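Local coordinates for heat shock protein, putative (Plasmodium falciparum, PDB 1Y6Z) that probably serves, as the middle domain of a putative Hsp90-family heat shock protein, in ATP-dependent folding of client proteins, at residues S89-L97 with F154-D165. Residues are numbered along the deposited sequence; the frame is centred on the assembly and turned at random.
Sequences SIPRWLTFL and FGKYLKIGVVED
Trp93 lies flat against Gly161, whose CA sits over the five-membered ring, 3.4 Å from CG, in a CH-pi contact. Gly161 has no side chain, and a CB there would run into the indole at CD2, so the close approach depends on the glycine. The opposite face of the ring is covered by Leu94 of its own loop, CG over the centre, so the indole is clamped between loop and helix. With CG set between the backbone N and the carbonyl carbon (chi1 72°), the ring runs along the helix: CZ3 meets Leu158 CD1, while at the other end NE1 donates to Asp165 OD2 at 3.0 Å, reaching the anti lone pair with the carboxylate oxygen 20° out of the indole plane.

Three residues on, in the type I turn from Leu94 to Leu97, Phe96 forms an offset stack with Phe154, two helical turns before Gly161, centroids 4.7 Å apart. Its CD1 approaches Tyr157 CB at 3.7 Å. Phe96, Phe154 and Tyr157 form an aromatic cluster, and Thr95 CG2 touches Tyr157 CE2 at its side. Trp93 O is buried beside this cluster without a polar partner. On the solvent-exposed side Arg92 grips Glu164 side-on, NE to OE1 and NH2 to OE2 (2.8 Å), both through syn lone pairs and with the two planar groups nearly coplanar. A water links Glu164 OE1 to Trp93 N, the latter bond weak.

Second-shell bonds hold the partners in place: Asp165 OD1 accepts from Asn168 N, and Tyr157 OH is hydrogen-bonded to Met65 O. Met136 of helix 121-141 and Ile172 of helix 169-173 pack against Trp93. The contact thus joins the loop entering strand 98-103 to helix 145-164, part of the helical connector between the larger alpha/beta part, built on the five-stranded sheet, and the smaller one, built on the three-stranded parallel sheet, as in Hsp90 middle domains.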
# COMPACT_ATOMS: atom_id res chain seq x y z
N SER B 89 10.65 7.30 19.05
CA SER B 89 10.90 7.93 17.78
C SER B 89 9.89 7.54 16.67
O SER B 89 9.91 8.14 15.57
CB SER B 89 12.36 7.66 17.37
OG SER B 89 12.60 6.26 17.28
N ILE B 90 9.01 6.56 16.93
CA ILE B 90 8.02 6.21 15.90
C ILE B 90 6.72 6.97 16.22
O ILE B 90 6.58 7.45 17.34
CB ILE B 90 7.86 4.63 15.68
CG1 ILE B 90 7.00 3.98 16.75
CG2 ILE B 90 9.23 3.94 15.69
CD1 ILE B 90 6.56 2.53 16.35
N PRO B 91 5.79 7.13 15.23
CA PRO B 91 4.55 7.87 15.53
C PRO B 91 3.88 7.28 16.75
O PRO B 91 3.90 6.08 16.94
CB PRO B 91 3.69 7.60 14.30
CG PRO B 91 4.76 7.55 13.19
CD PRO B 91 5.85 6.69 13.84
N ARG B 92 3.36 8.12 17.62
CA ARG B 92 2.86 7.54 18.87
C ARG B 92 1.59 6.73 18.68
O ARG B 92 1.20 5.93 19.57
CB ARG B 92 2.62 8.63 19.91
CG ARG B 92 1.36 9.47 19.68
CD ARG B 92 1.17 10.51 20.84
NE ARG B 92 -0.07 11.25 20.67
CZ ARG B 92 -0.65 12.00 21.63
NH1 ARG B 92 -0.08 12.12 22.82
NH2 ARG B 92 -1.77 12.63 21.39
N TRP B 93 0.92 6.87 17.53
CA TRP B 93 -0.26 6.03 17.34
C TRP B 93 0.14 4.53 17.27
O TRP B 93 -0.70 3.67 17.48
CB TRP B 93 -1.10 6.44 16.14
CG TRP B 93 -0.51 6.13 14.85
CD1 TRP B 93 0.36 6.90 14.16
CD2 TRP B 93 -0.70 4.92 14.06
NE1 TRP B 93 0.75 6.27 13.01
CE2 TRP B 93 0.06 5.08 12.89
CE3 TRP B 93 -1.49 3.75 14.22
CZ2 TRP B 93 0.11 4.08 11.87
CZ3 TRP B 93 -1.49 2.78 13.18
CH2 TRP B 93 -0.67 2.95 12.04
N LEU B 94 1.41 4.24 17.04
CA LEU B 94 1.93 2.87 17.01
C LEU B 94 2.56 2.36 18.31
O LEU B 94 3.22 1.32 18.29
CB LEU B 94 2.98 2.74 15.91
CG LEU B 94 2.28 2.72 14.56
CD1 LEU B 94 3.37 3.01 13.56
CD2 LEU B 94 1.59 1.32 14.32
N THR B 95 2.33 3.09 19.41
CA THR B 95 2.85 2.76 20.75
C THR B 95 2.42 1.37 21.20
O THR B 95 3.07 0.78 22.05
CB THR B 95 2.41 3.81 21.82
OG1 THR B 95 3.11 3.57 23.07
CG2 THR B 95 0.91 3.79 22.07
N PHE B 96 1.31 0.87 20.66
CA PHE B 96 0.79 -0.47 21.09
C PHE B 96 1.60 -1.62 20.51
O PHE B 96 1.50 -2.73 20.99
CB PHE B 96 -0.70 -0.66 20.77
CG PHE B 96 -1.00 -0.68 19.28
CD1 PHE B 96 -1.31 0.48 18.60
CD2 PHE B 96 -0.94 -1.89 18.57
CE1 PHE B 96 -1.62 0.48 17.22
CE2 PHE B 96 -1.19 -1.90 17.15
CZ PHE B 96 -1.55 -0.72 16.51
N LEU B 97 2.43 -1.39 19.47
CA LEU B 97 3.23 -2.46 18.92
C LEU B 97 4.31 -2.91 19.95
O LEU B 97 4.84 -2.10 20.69
CB LEU B 97 4.03 -1.91 17.68
CG LEU B 97 3.32 -1.56 16.39
CD1 LEU B 97 4.48 -1.15 15.41
CD2 LEU B 97 2.69 -2.77 15.83
N PHE B 154 -7.51 -1.86 19.72
CA PHE B 154 -6.51 -0.93 19.22
C PHE B 154 -7.02 0.08 18.18
O PHE B 154 -6.31 0.99 17.79
CB PHE B 154 -5.32 -1.70 18.62
CG PHE B 154 -4.64 -2.59 19.59
CD1 PHE B 154 -4.69 -3.99 19.42
CD2 PHE B 154 -3.90 -2.06 20.68
CE1 PHE B 154 -4.03 -4.90 20.33
CE2 PHE B 154 -3.24 -2.95 21.62
CZ PHE B 154 -3.32 -4.39 21.44
N GLY B 155 -8.30 -0.03 17.81
CA GLY B 155 -8.94 0.93 16.89
C GLY B 155 -8.83 2.38 17.32
O GLY B 155 -8.75 3.25 16.46
N LYS B 156 -8.85 2.66 18.65
CA LYS B 156 -8.66 4.02 19.12
C LYS B 156 -7.33 4.58 18.66
O LYS B 156 -7.23 5.77 18.32
CB LYS B 156 -8.78 4.10 20.66
CG LYS B 156 -7.85 3.08 21.40
CD LYS B 156 -8.24 2.99 22.90
CE LYS B 156 -7.06 2.44 23.70
NZ LYS B 156 -7.43 2.47 25.23
N TYR B 157 -6.28 3.72 18.63
CA TYR B 157 -4.94 4.19 18.21
C TYR B 157 -4.94 4.56 16.72
O TYR B 157 -4.32 5.51 16.31
CB TYR B 157 -3.86 3.14 18.50
CG TYR B 157 -3.62 3.05 19.96
CD1 TYR B 157 -4.16 2.03 20.71
CD2 TYR B 157 -2.91 4.04 20.60
CE1 TYR B 157 -3.92 1.98 22.14
CE2 TYR B 157 -2.65 3.99 22.03
CZ TYR B 157 -3.15 2.98 22.77
OH TYR B 157 -2.98 2.97 24.17
N LEU B 158 -5.61 3.76 15.94
CA LEU B 158 -5.67 4.03 14.48
C LEU B 158 -6.38 5.35 14.22
O LEU B 158 -5.93 6.16 13.40
CB LEU B 158 -6.36 2.86 13.81
CG LEU B 158 -5.46 1.68 13.42
CD1 LEU B 158 -4.76 0.98 14.62
CD2 LEU B 158 -6.30 0.66 12.59
N LYS B 159 -7.43 5.63 15.03
CA LYS B 159 -8.23 6.89 14.92
C LYS B 159 -7.34 8.05 15.21
O LYS B 159 -7.37 9.03 14.48
CB LYS B 159 -9.45 6.84 15.82
CG LYS B 159 -10.59 6.00 15.24
CD LYS B 159 -11.64 5.68 16.32
CE LYS B 159 -12.63 4.63 15.87
NZ LYS B 159 -13.33 4.14 17.15
N ILE B 160 -6.49 7.91 16.24
CA ILE B 160 -5.46 8.94 16.55
C ILE B 160 -4.43 9.05 15.40
O ILE B 160 -4.03 10.16 15.05
CB ILE B 160 -4.79 8.68 17.90
CG1 ILE B 160 -5.76 8.98 19.04
CG2 ILE B 160 -3.47 9.54 18.09
CD1 ILE B 160 -5.46 8.11 20.23
N GLY B 161 -4.03 7.91 14.84
CA GLY B 161 -3.16 7.93 13.65
C GLY B 161 -3.70 8.79 12.50
O GLY B 161 -2.94 9.55 11.87
N VAL B 162 -4.99 8.63 12.22
CA VAL B 162 -5.71 9.45 11.21
C VAL B 162 -5.58 10.97 11.50
O VAL B 162 -5.36 11.80 10.57
CB VAL B 162 -7.21 9.06 11.11
CG1 VAL B 162 -7.98 10.07 10.22
CG2 VAL B 162 -7.39 7.61 10.61
N VAL B 163 -5.74 11.34 12.78
CA VAL B 163 -5.53 12.73 13.25
C VAL B 163 -4.07 13.15 13.11
O VAL B 163 -3.74 14.22 12.54
CB VAL B 163 -6.00 12.88 14.76
CG1 VAL B 163 -5.81 14.32 15.30
CG2 VAL B 163 -7.43 12.42 14.92
N GLU B 164 -3.15 12.29 13.61
CA GLU B 164 -1.75 12.70 13.83
C GLU B 164 -0.70 12.31 12.83
O GLU B 164 0.38 12.90 12.80
CB GLU B 164 -1.27 12.27 15.23
CG GLU B 164 -2.15 12.78 16.32
CD GLU B 164 -1.69 12.45 17.70
OE1 GLU B 164 -0.70 11.69 17.87
OE2 GLU B 164 -2.38 12.91 18.63
N ASP B 165 -0.99 11.35 11.98
CA ASP B 165 0.07 10.86 11.11
C ASP B 165 -0.25 11.35 9.67
O ASP B 165 -0.83 10.62 8.86
CB ASP B 165 0.21 9.32 11.24
CG ASP B 165 1.30 8.74 10.31
OD1 ASP B 165 1.68 9.45 9.35
OD2 ASP B 165 1.75 7.60 10.50
O HOH W 1 0.52 9.60 16.29